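Cell division control protein Cdc48 (Mycobacterium smegmatis, PDB 5E7P) probably binds and hydrolyses ATP as a Cdc48-type AAA ATPase with two tandem nucleotide-binding modules, both holding ADP in this crystal. Local coordinates at residues R659-R664 and D679-L685; S700-A704 and D718-A722; R288-L292 and A312-V316; V309-V313 and E351-A355. All blocks are in the same frame, centred on the assembly; numbering follows the deposited sequence.

Interaction 1 (R659-R664 and D679-L685)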
loop_
_atom_site.group_PDB
_atom_site.type_symbol
_atom_site.label_atom_id
_atom_site.label_comp_id
_atom_site.label_asym_id
_atom_site.label_seq_id
_atom_site.Cartn_x
_atom_site.Cartn_y
_atom_site.Cartn_z
ATOM N N ARG A 659 11.366 3.994 -26.944
ATOM C CA ARG A 659 12.026 5.094 -26.243
ATOM C C ARG A 659 11.270 6.416 -26.400
ATOM O O ARG A 659 11.310 7.269 -25.515
ATOM C CB ARG A 659 13.485 5.243 -26.693
ATOM C CG ARG A 659 14.377 4.073 -26.293
ATOM C CD ARG A 659 15.856 4.387 -26.490
ATOM N NE ARG A 659 16.191 4.679 -27.881
ATOM C CZ ARG A 659 16.570 3.766 -28.771
ATOM N NH1 ARG A 659 16.664 2.488 -28.426
ATOM N NH2 ARG A 659 16.857 4.131 -30.011
ATOM N N ARG A 660 10.583 6.580 -27.527
ATOM C CA ARG A 660 9.744 7.755 -27.737
ATOM C C ARG A 660 8.620 7.796 -26.709
ATOM O O ARG A 660 8.377 8.829 -26.085
ATOM C CB ARG A 660 9.161 7.761 -29.149
ATOM C CG ARG A 660 10.113 8.236 -30.229
ATOM C CD ARG A 660 9.624 7.813 -31.604
ATOM N NE ARG A 660 10.292 8.536 -32.682
ATOM C CZ ARG A 660 11.486 8.219 -33.171
ATOM N NH1 ARG A 660 12.163 7.193 -32.674
ATOM N NH2 ARG A 660 12.008 8.934 -34.156
ATOM N N ASP A 661 7.944 6.663 -26.534
ATOM C CA ASP A 661 6.848 6.551 -25.573
ATOM C C ASP A 661 7.319 6.822 -24.149
ATOM O O ASP A 661 6.709 7.600 -23.416
ATOM C CB ASP A 661 6.216 5.160 -25.640
ATOM C CG ASP A 661 5.717 4.810 -27.029
ATOM O OD1 ASP A 661 5.509 5.737 -27.844
ATOM O OD2 ASP A 661 5.529 3.607 -27.307
ATOM N N ILE A 662 8.413 6.170 -23.770
ATOM C CA ILE A 662 8.983 6.319 -22.435
ATOM C C ILE A 662 9.374 7.767 -22.136
ATOM O O ILE A 662 9.046 8.298 -21.076
ATOM C CB ILE A 662 10.203 5.397 -22.250
ATOM C CG1 ILE A 662 9.780 3.932 -22.384
ATOM C CG2 ILE A 662 10.846 5.631 -20.900
ATOM C CD1 ILE A 662 10.936 2.964 -22.477
ATOM N N LEU A 663 10.064 8.405 -23.075
ATOM C CA LEU A 663 10.424 9.810 -22.916
ATOM C C LEU A 663 9.180 10.693 -22.813
ATOM O O LEU A 663 9.088 11.544 -21.927
ATOM C CB LEU A 663 11.311 10.279 -24.070
ATOM C CG LEU A 663 12.745 9.752 -24.097
ATOM C CD1 LEU A 663 13.466 10.230 -25.351
ATOM C CD2 LEU A 663 13.498 10.175 -22.846
ATOM N N ARG A 664 8.226 10.484 -23.716
ATOM C CA ARG A 664 6.998 11.276 -23.718
ATOM C C ARG A 664 6.156 11.065 -22.464
ATOM O O ARG A 664 5.591 12.015 -21.926
ATOM C CB ARG A 664 6.164 11.004 -24.971
ATOM C CG ARG A 664 6.662 11.732 -26.200
ATOM C CD ARG A 664 5.562 11.890 -27.236
ATOM N NE ARG A 664 5.936 12.878 -28.242
ATOM C CZ ARG A 664 6.681 12.606 -29.308
ATOM N NH1 ARG A 664 7.126 11.373 -29.507
ATOM N NH2 ARG A 664 6.983 13.567 -30.171
ATOM N N ASP A 679 11.801 13.025 -30.220
ATOM C CA ASP A 679 11.780 11.952 -31.207
ATOM C C ASP A 679 13.169 11.642 -31.751
ATOM O O ASP A 679 13.603 10.491 -31.736
ATOM C CB ASP A 679 10.814 12.284 -32.344
ATOM C CG ASP A 679 9.371 12.327 -31.882
ATOM O OD1 ASP A 679 9.035 11.596 -30.925
ATOM O OD2 ASP A 679 8.578 13.090 -32.473
ATOM N N SER A 680 13.866 12.667 -32.231
ATOM C CA SER A 680 15.230 12.484 -32.713
ATOM C C SER A 680 16.151 12.053 -31.572
ATOM O O SER A 680 17.083 11.272 -31.774
ATOM C CB SER A 680 15.746 13.762 -33.376
ATOM O OG SER A 680 15.585 14.876 -32.520
ATOM N N LEU A 681 15.877 12.556 -30.372
ATOM C CA LEU A 681 16.619 12.149 -29.184
ATOM C C LEU A 681 16.479 10.648 -28.941
ATOM O O LEU A 681 17.438 9.978 -28.561
ATOM C CB LEU A 681 16.139 12.924 -27.955
ATOM C CG LEU A 681 16.791 12.543 -26.623
ATOM C CD1 LEU A 681 18.291 12.776 -26.678
ATOM C CD2 LEU A 681 16.171 13.311 -25.469
ATOM N N ALA A 682 15.281 10.126 -29.167
ATOM C CA ALA A 682 15.025 8.703 -28.981
ATOM C C ALA A 682 15.873 7.858 -29.927
ATOM O O ALA A 682 16.400 6.814 -29.537
ATOM C CB ALA A 682 13.548 8.400 -29.168
ATOM N N ASP A 683 16.010 8.317 -31.168
ATOM C CA ASP A 683 16.797 7.597 -32.166
ATOM C C ASP A 683 18.276 7.536 -31.790
ATOM O O ASP A 683 18.983 6.607 -32.179
ATOM C CB ASP A 683 16.637 8.228 -33.553
ATOM C CG ASP A 683 15.285 7.925 -34.188
ATOM O OD1 ASP A 683 15.049 6.756 -34.571
ATOM O OD2 ASP A 683 14.468 8.863 -34.321
ATOM N N ASP A 684 18.737 8.525 -31.030
ATOM C CA ASP A 684 20.141 8.593 -30.638
ATOM C C ASP A 684 20.441 7.839 -29.342
ATOM O O ASP A 684 21.602 7.700 -28.961
ATOM C CB ASP A 684 20.595 10.051 -30.500
ATOM C CG ASP A 684 20.707 10.761 -31.838
ATOM O OD1 ASP A 684 20.914 10.079 -32.865
ATOM O OD2 ASP A 684 20.593 12.006 -31.861
ATOM N N LEU A 685 19.400 7.355 -28.669
ATOM C CA LEU A 685 19.572 6.717 -27.364
ATOM C C LEU A 685 19.637 5.194 -27.422
ATOM O O LEU A 685 19.075 4.514 -26.566
ATOM C CB LEU A 685 18.460 7.141 -26.399
ATOM C CG LEU A 685 18.484 8.570 -25.859
ATOM C CD1 LEU A 685 17.333 8.781 -24.888
ATOM C CD2 LEU A 685 19.815 8.874 -25.192
#

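Interaction 2 (S700-A704 and D718-A722)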
loop_
_atom_site.group_PDB
_atom_site.type_symbol
_atom_site.label_atom_id
_atom_site.label_comp_id
_atom_site.label_asym_id
_atom_site.label_seq_id
_atom_site.Cartn_x
_atom_site.Cartn_y
_atom_site.Cartn_z
ATOM N N SER A 700 18.322 15.846 -16.925
ATOM C CA SER A 700 18.145 16.998 -17.803
ATOM C C SER A 700 17.407 18.120 -17.086
ATOM O O SER A 700 17.831 19.276 -17.119
ATOM C CB SER A 700 17.386 16.611 -19.075
ATOM O OG SER A 700 18.149 15.733 -19.883
ATOM N N ALA A 701 16.303 17.766 -16.437
ATOM C CA ALA A 701 15.493 18.737 -15.716
ATOM C C ALA A 701 16.298 19.385 -14.596
ATOM O O ALA A 701 16.219 20.593 -14.385
ATOM C CB ALA A 701 14.236 18.078 -15.163
ATOM N N MET A 702 17.080 18.574 -13.890
ATOM C CA MET A 702 17.912 19.069 -12.797
ATOM C C MET A 702 19.024 19.978 -13.317
ATOM O O MET A 702 19.349 20.995 -12.700
ATOM C CB MET A 702 18.501 17.904 -11.995
ATOM C CG MET A 702 19.461 18.329 -10.890
ATOM S SD MET A 702 18.689 19.342 -9.611
ATOM C CE MET A 702 18.082 18.090 -8.483
ATOM N N THR A 703 19.599 19.610 -14.458
ATOM C CA THR A 703 20.625 20.425 -15.097
ATOM C C THR A 703 20.068 21.804 -15.454
ATOM O O THR A 703 20.753 22.817 -15.318
ATOM C CB THR A 703 21.186 19.736 -16.364
ATOM O OG1 THR A 703 21.879 18.538 -15.994
ATOM C CG2 THR A 703 22.148 20.653 -17.098
ATOM N N ALA A 704 18.813 21.833 -15.893
ATOM C CA ALA A 704 18.165 23.083 -16.273
ATOM C C ALA A 704 17.798 23.936 -15.061
ATOM O O ALA A 704 17.947 25.158 -15.088
ATOM C CB ALA A 704 16.936 22.802 -17.114
ATOM N N ASP A 718 21.291 21.256 -22.088
ATOM C CA ASP A 718 20.980 20.608 -20.819
ATOM C C ASP A 718 20.952 19.093 -20.990
ATOM O O ASP A 718 21.480 18.352 -20.160
ATOM C CB ASP A 718 19.633 21.094 -20.280
ATOM C CG ASP A 718 19.637 22.573 -19.946
ATOM O OD1 ASP A 718 20.722 23.111 -19.631
ATOM O OD2 ASP A 718 18.556 23.199 -19.996
ATOM N N VAL A 719 20.336 18.643 -22.077
ATOM C CA VAL A 719 20.264 17.221 -22.379
ATOM C C VAL A 719 21.648 16.682 -22.731
ATOM O O VAL A 719 22.030 15.594 -22.299
ATOM C CB VAL A 719 19.281 16.941 -23.532
ATOM C CG1 VAL A 719 19.262 15.462 -23.870
ATOM C CG2 VAL A 719 17.886 17.427 -23.165
ATOM N N ALA A 720 22.399 17.459 -23.505
ATOM C CA ALA A 720 23.748 17.076 -23.909
ATOM C C ALA A 720 24.663 16.885 -22.703
ATOM O O ALA A 720 25.474 15.958 -22.666
ATOM C CB ALA A 720 24.329 18.111 -24.859
ATOM N N LYS A 721 24.528 17.768 -21.717
ATOM C CA LYS A 721 25.305 17.657 -20.487
ATOM C C LYS A 721 24.843 16.464 -19.657
ATOM O O LYS A 721 25.658 15.734 -19.096
ATOM C CB LYS A 721 25.201 18.941 -19.663
ATOM C CG LYS A 721 26.004 18.904 -18.375
ATOM C CD LYS A 721 25.882 20.208 -17.606
ATOM C CE LYS A 721 26.703 20.167 -16.324
ATOM N NZ LYS A 721 26.604 21.436 -15.549
ATOM N N ALA A 722 23.529 16.270 -19.586
ATOM C CA ALA A 722 22.952 15.150 -18.852
ATOM C C ALA A 722 23.464 13.816 -19.385
ATOM O O ALA A 722 23.706 12.884 -18.618
ATOM C CB ALA A 722 21.434 15.201 -18.918
#

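Interaction 3 (R288-L292 and A312-V316)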
loop_
_atom_site.group_PDB
_atom_site.type_symbol
_atom_site.label_atom_id
_atom_site.label_comp_id
_atom_site.label_asym_id
_atom_site.label_seq_id
_atom_site.Cartn_x
_atom_site.Cartn_y
_atom_site.Cartn_z
ATOM N N ARG A 288 -19.621 -13.408 19.869
ATOM C CA ARG A 288 -19.023 -12.482 20.820
ATOM C C ARG A 288 -17.542 -12.345 20.479
ATOM O O ARG A 288 -16.839 -13.338 20.271
ATOM C CB ARG A 288 -19.246 -12.923 22.276
ATOM C CG ARG A 288 -18.383 -14.074 22.762
ATOM C CD ARG A 288 -18.763 -14.491 24.180
ATOM N NE ARG A 288 -18.574 -13.423 25.160
ATOM C CZ ARG A 288 -17.480 -13.267 25.898
ATOM N NH1 ARG A 288 -17.403 -12.266 26.765
ATOM N NH2 ARG A 288 -16.461 -14.108 25.770
ATOM N N VAL A 289 -17.075 -11.109 20.379
ATOM C CA VAL A 289 -15.709 -10.875 19.945
ATOM C C VAL A 289 -14.881 -10.181 21.012
ATOM O O VAL A 289 -15.260 -9.129 21.525
ATOM C CB VAL A 289 -15.663 -10.048 18.648
ATOM C CG1 VAL A 289 -14.232 -9.912 18.164
ATOM C CG2 VAL A 289 -16.521 -10.699 17.588
ATOM N N VAL A 290 -13.751 -10.790 21.344
ATOM C CA VAL A 290 -12.771 -10.157 22.208
ATOM C C VAL A 290 -11.699 -9.545 21.317
ATOM O O VAL A 290 -10.940 -10.260 20.661
ATOM C CB VAL A 290 -12.137 -11.167 23.174
ATOM C CG1 VAL A 290 -11.093 -10.484 24.047
ATOM C CG2 VAL A 290 -13.216 -11.820 24.028
ATOM N N GLU A 291 -11.650 -8.216 21.284
ATOM C CA GLU A 291 -10.779 -7.518 20.347
ATOM C C GLU A 291 -9.643 -6.745 21.014
ATOM O O GLU A 291 -9.859 -5.979 21.955
ATOM C CB GLU A 291 -11.596 -6.580 19.457
ATOM C CG GLU A 291 -10.775 -5.848 18.411
ATOM C CD GLU A 291 -11.639 -5.043 17.457
ATOM O OE1 GLU A 291 -11.082 -4.214 16.707
ATOM O OE2 GLU A 291 -12.874 -5.240 17.457
ATOM N N LEU A 292 -8.432 -6.962 20.511
ATOM C CA LEU A 292 -7.273 -6.168 20.896
ATOM C C LEU A 292 -6.828 -5.340 19.704
ATOM O O LEU A 292 -6.858 -5.812 18.566
ATOM C CB LEU A 292 -6.112 -7.066 21.332
ATOM C CG LEU A 292 -6.098 -7.636 22.751
ATOM C CD1 LEU A 292 -4.876 -8.515 22.943
ATOM C CD2 LEU A 292 -6.112 -6.516 23.773
ATOM N N ALA A 312 -6.932 -10.956 27.650
ATOM C CA ALA A 312 -7.807 -11.114 26.495
ATOM C C ALA A 312 -8.076 -12.583 26.190
ATOM O O ALA A 312 -9.186 -12.953 25.807
ATOM C CB ALA A 312 -7.206 -10.421 25.286
ATOM N N VAL A 313 -7.054 -13.416 26.355
ATOM C CA VAL A 313 -7.190 -14.851 26.125
ATOM C C VAL A 313 -8.107 -15.509 27.166
ATOM O O VAL A 313 -8.951 -16.346 26.830
ATOM C CB VAL A 313 -5.811 -15.546 26.100
ATOM C CG1 VAL A 313 -5.960 -17.060 26.189
ATOM C CG2 VAL A 313 -5.048 -15.153 24.844
ATOM N N ALA A 314 -7.950 -15.117 28.427
ATOM C CA ALA A 314 -8.783 -15.659 29.497
ATOM C C ALA A 314 -10.247 -15.243 29.340
ATOM O O ALA A 314 -11.154 -15.953 29.774
ATOM C CB ALA A 314 -8.253 -15.232 30.859
ATOM N N ALA A 315 -10.467 -14.090 28.716
ATOM C CA ALA A 315 -11.817 -13.574 28.518
ATOM C C ALA A 315 -12.536 -14.305 27.387
ATOM O O ALA A 315 -13.737 -14.572 27.473
ATOM C CB ALA A 315 -11.778 -12.080 28.246
ATOM N N VAL A 316 -11.802 -14.632 26.329
ATOM C CA VAL A 316 -12.392 -15.334 25.196
ATOM C C VAL A 316 -12.595 -16.818 25.501
ATOM O O VAL A 316 -13.476 -17.459 24.932
ATOM C CB VAL A 316 -11.562 -15.159 23.899
ATOM C CG1 VAL A 316 -10.305 -16.016 23.936
ATOM C CG2 VAL A 316 -12.408 -15.495 22.676
#

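Interaction 4 (V309-V313 and E351-A355)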
loop_
_atom_site.group_PDB
_atom_site.type_symbol
_atom_site.label_atom_id
_atom_site.label_comp_id
_atom_site.label_asym_id
_atom_site.label_seq_id
_atom_site.Cartn_x
_atom_site.Cartn_y
_atom_site.Cartn_z
ATOM N N VAL A 309 -2.513 -9.373 26.663
ATOM C CA VAL A 309 -2.801 -10.539 25.833
ATOM C C VAL A 309 -3.370 -11.671 26.684
ATOM O O VAL A 309 -4.306 -12.359 26.280
ATOM C CB VAL A 309 -1.528 -11.027 25.101
ATOM C CG1 VAL A 309 -1.774 -12.356 24.403
ATOM C CG2 VAL A 309 -1.057 -9.981 24.108
ATOM N N THR A 310 -2.801 -11.845 27.872
ATOM C CA THR A 310 -3.227 -12.882 28.807
ATOM C C THR A 310 -4.659 -12.644 29.276
ATOM O O THR A 310 -5.450 -13.580 29.391
ATOM C CB THR A 310 -2.288 -12.927 30.029
ATOM O OG1 THR A 310 -0.941 -13.132 29.585
ATOM C CG2 THR A 310 -2.690 -14.041 31.000
ATOM N N SER A 311 -4.983 -11.383 29.541
ATOM C CA SER A 311 -6.316 -11.007 29.990
ATOM C C SER A 311 -7.341 -11.230 28.884
ATOM O O SER A 311 -8.470 -11.645 29.140
ATOM C CB SER A 311 -6.325 -9.543 30.440
ATOM O OG SER A 311 -7.637 -9.103 30.736
ATOM N N ALA A 312 -6.932 -10.956 27.650
ATOM C CA ALA A 312 -7.807 -11.114 26.495
ATOM C C ALA A 312 -8.076 -12.583 26.190
ATOM O O ALA A 312 -9.186 -12.953 25.807
ATOM C CB ALA A 312 -7.206 -10.421 25.286
ATOM N N VAL A 313 -7.054 -13.416 26.355
ATOM C CA VAL A 313 -7.190 -14.851 26.125
ATOM C C VAL A 313 -8.107 -15.509 27.166
ATOM O O VAL A 313 -8.951 -16.346 26.830
ATOM C CB VAL A 313 -5.811 -15.546 26.100
ATOM C CG1 VAL A 313 -5.960 -17.060 26.189
ATOM C CG2 VAL A 313 -5.048 -15.153 24.844
ATOM N N GLU A 351 0.058 -17.904 24.812
ATOM C CA GLU A 351 -1.303 -17.539 25.192
ATOM C C GLU A 351 -2.281 -17.720 24.030
ATOM O O GLU A 351 -3.366 -18.275 24.208
ATOM C CB GLU A 351 -1.359 -16.101 25.715
ATOM C CG GLU A 351 -0.847 -15.941 27.134
ATOM C CD GLU A 351 -1.650 -16.753 28.140
ATOM O OE1 GLU A 351 -2.896 -16.654 28.136
ATOM O OE2 GLU A 351 -1.035 -17.496 28.934
ATOM N N LEU A 352 -1.891 -17.248 22.846
ATOM C CA LEU A 352 -2.701 -17.416 21.642
ATOM C C LEU A 352 -2.916 -18.894 21.336
ATOM O O LEU A 352 -4.025 -19.316 21.020
ATOM C CB LEU A 352 -2.038 -16.742 20.435
ATOM C CG LEU A 352 -1.844 -15.224 20.440
ATOM C CD1 LEU A 352 -1.300 -14.758 19.092
ATOM C CD2 LEU A 352 -3.141 -14.502 20.784
ATOM N N ARG A 353 -1.840 -19.670 21.428
ATOM C CA ARG A 353 -1.889 -21.107 21.183
ATOM C C ARG A 353 -2.867 -21.788 22.145
ATOM O O ARG A 353 -3.603 -22.704 21.765
ATOM C CB ARG A 353 -0.487 -21.703 21.324
ATOM C CG ARG A 353 -0.344 -23.106 20.770
ATOM C CD ARG A 353 1.104 -23.570 20.793
ATOM N NE ARG A 353 1.978 -22.680 20.031
ATOM C CZ ARG A 353 2.935 -21.929 20.567
ATOM N NH1 ARG A 353 3.152 -21.962 21.876
ATOM N NH2 ARG A 353 3.682 -21.151 19.791
ATOM N N LYS A 354 -2.871 -21.323 23.389
ATOM C CA LYS A 354 -3.809 -21.803 24.397
ATOM C C LYS A 354 -5.245 -21.476 24.000
ATOM O O LYS A 354 -6.162 -22.273 24.226
ATOM C CB LYS A 354 -3.475 -21.183 25.759
ATOM C CG LYS A 354 -4.583 -21.274 26.792
ATOM C CD LYS A 354 -4.221 -20.495 28.047
ATOM C CE LYS A 354 -5.420 -20.337 28.975
ATOM N NZ LYS A 354 -5.959 -21.647 29.433
ATOM N N ALA A 355 -5.435 -20.302 23.404
ATOM C CA ALA A 355 -6.758 -19.878 22.961
ATOM C C ALA A 355 -7.267 -20.728 21.795
ATOM O O ALA A 355 -8.414 -21.168 21.794
ATOM C CB ALA A 355 -6.748 -18.402 22.584
HETATM O O HOH W 1 -5.512 -16.999 29.587
#

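Interaction 1 (R659-R664 and D679-L685)
A bend at chi3 (-61°) swings the end of Arg659 so that NE and NH2 lie side by side at the backbone carbonyl of Ala682, whereas Arg660 and Arg664 run extended from CG to NE and carry their guanidinium groups across to Asp683 and Asp679. Arg659 NE lies 2.7 Å and Arg659 NH2 2.8 Å from Ala682 O, which sits in the guanidinium plane. The same oxygen accepts the backbone N-H of Leu685, so three donors share it. Over one face of this guanidinium stands Leu685 O, displaced toward the rim and not hydrogen-bonded. Helices 656-666 and 678-684, with 690-707 and 716-725, build the small helical bundle recognisable as the lid of the second AAA+ module; the Arg659 side chain is about 9 Å from a bound ADP. On the outer flank the four charged residues form a salt-bridge network. Arg664 NH2 reaches Asp679 OD2 at 2.8 Å, almost straight (176°), from the syn side but tilted out of the carboxylate plane. Arg660 presents its guanidinium edge to the Asp683 carboxylate, the two planes steeply inclined (72°), and adds a long bridge from Arg660 NE to Asp679 OD1 (3.7 Å). Beneath these charges Leu663 CD1 packs 4.1 Å from Leu681 CD2 and 4.2 Å from Leu685 CD1, while Leu697 of helix 690-707 touches Leu663 as well.

Interaction 2 (S700-A704 and D718-A722)
Thr703, Asp718 and Ser700 carry this contact in the second module's lid, where the axes of segments 700-704 and 718-722, on helices 690-707 and 716-725, pass 8.4 Å apart at 119°. Thr703 turns its methyl branch to the other helix: CG2 lies 3.8 Å from Asp718 OD1 and equally far from Lys721 CD, whose extended chain passes at a slant. The torsion that sends CG2 outward, anti to the backbone N, leaves OG1 back along its own helix, where it bonds to Glu699 O. Asp718 slides past Thr703 in the opposite direction and lays its carboxylate against Ala704, the residue after Thr703, with OD2 3.3 Å from Ala704 CB. OD2 also takes the N-H of Thr715. Ser700 fits where the backbones come closest, its CA 5.0 Å from that of Val719. Its OG rests between Ala722 CB (3.5 Å) and the CA of Val719 (3.6 Å), yet the hydroxyl is bonded to Leu696 O one turn earlier. The small size of serine and alanine permits the close approach. No hydrogen bond or salt bridge joins the two segments themselves: methyl and methylene groups meet one another and also the carboxylate and hydroxyl oxygens, whose polar partners lie outside. Contact here is thus by packing, while a salt bridge from Asp718 OD2 to Arg707 NH2 adds an ionic link between the same helices.

Interaction 3 (R288-L292 and A312-V316)
Val290 presents its two methyls to different turns of helix 302-319. Its CG2 meets Val316 CB at 3.7 Å, the two valines crossing at a slant, while CG1 reaches back to the preceding turn and lies 3.6 Å from Ala312 O. The split follows from the torsion: CG1 stands anti to the backbone N and CG2 anti to the carbonyl carbon, so the fork straddles the helix surface between Ala312 and Val316. Two residues along the strand, Leu292 reaches the methyl of the same alanine, CD1 3.8 Å from Ala312 CB. Ala312 is thus touched by both Val290 and Leu292 through its methyl. Two residues the other way, Arg288 adds the polar element. Its CG is set between the backbone N and the carbonyl carbon (chi1 76°), the chain bends at chi3, and the guanidinium comes edge-on to the helix. NH2 donates to Ala315 O at 3.2 Å in a reasonably straight bond (158°); the oxygen is near the guanidinium plane, but the donor stands tilted from the plane of the carbonyl. A weak bond to Gly320 O gives NH2 a second partner. Strand 289-292 and helix segment 312-316 run nearly antiparallel (171°), as in the beta-alpha-beta crossover of a P-loop NTPase sheet. Strand 321-326 completes that crossover and lies beside 289-293, with Leu323 touching both Val290 and Ala312, while strand 216-218 pairs antiparallel along the other edge and His215 in the adjoining loop packs on Val290, Leu292 and Ala315.

Interaction 4 (V309-V313 and E351-A355)
Segments 309-313 and 351-355 run almost parallel, their helix axes 9.6 Å apart and only 6° out of line. Val313 is the central side chain, a knob fitted into the hole formed by Glu351, Leu352, Lys354 and Ala355. Its CG1 touches Ala355 CB at 3.9 Å and lies 3.5 Å from Glu351 O, and CG2 rests against the same carbonyl. One turn earlier Val309 CG1 approaches Glu351 CB at 4.0 Å, the two side chains sliding past each other in opposite directions. Helices 302-319 and 344-356 are the neighbouring sheet-flanking helices of the first AAA module's alpha/beta core, and strand 321-326 lies under both: Leu323 touches Val313 and Leu352, and Ile325 touches Leu352. At the more polar margin, chi1 of Glu351 (-77°) sets its CG 3.7 Å from Thr310 OG1, a hydroxyl bonded to Leu306 O in its own helix. The bend at chi2 (-61°) then turns the carboxylate along the groove, so that Glu351 OE1 lies 3.7 Å from Val313 CB. A water donates to Glu351 OE1 at 3.0 Å. Through a weak bond from the water O to Thr310 O (3.4 Å) it bridges the helices where no direct hydrogen bond joins the two segments.

In the fold
From the N terminus, interaction 3 comes first, folding helix 302-319 back on strand 289-293. Interaction 4 opens on that helix before interaction 3 has ended, so the two loops overlap and share Ala312 and Val313; together they join strand, helix and neighbouring helix in the first AAA module, and Leu292 of one touches Val309 of the other. Much later, interaction 1 closes a short loop between helices 656-666 and 678-684, and interaction 2 follows in series, closing another between 690-707 and 716-725. Leu681 against Val719 connects these two within the second module's lid. The pairs lie on opposite sides of the chain's centre, each contact of one centred about 61 Å from the centre of each contact of the other.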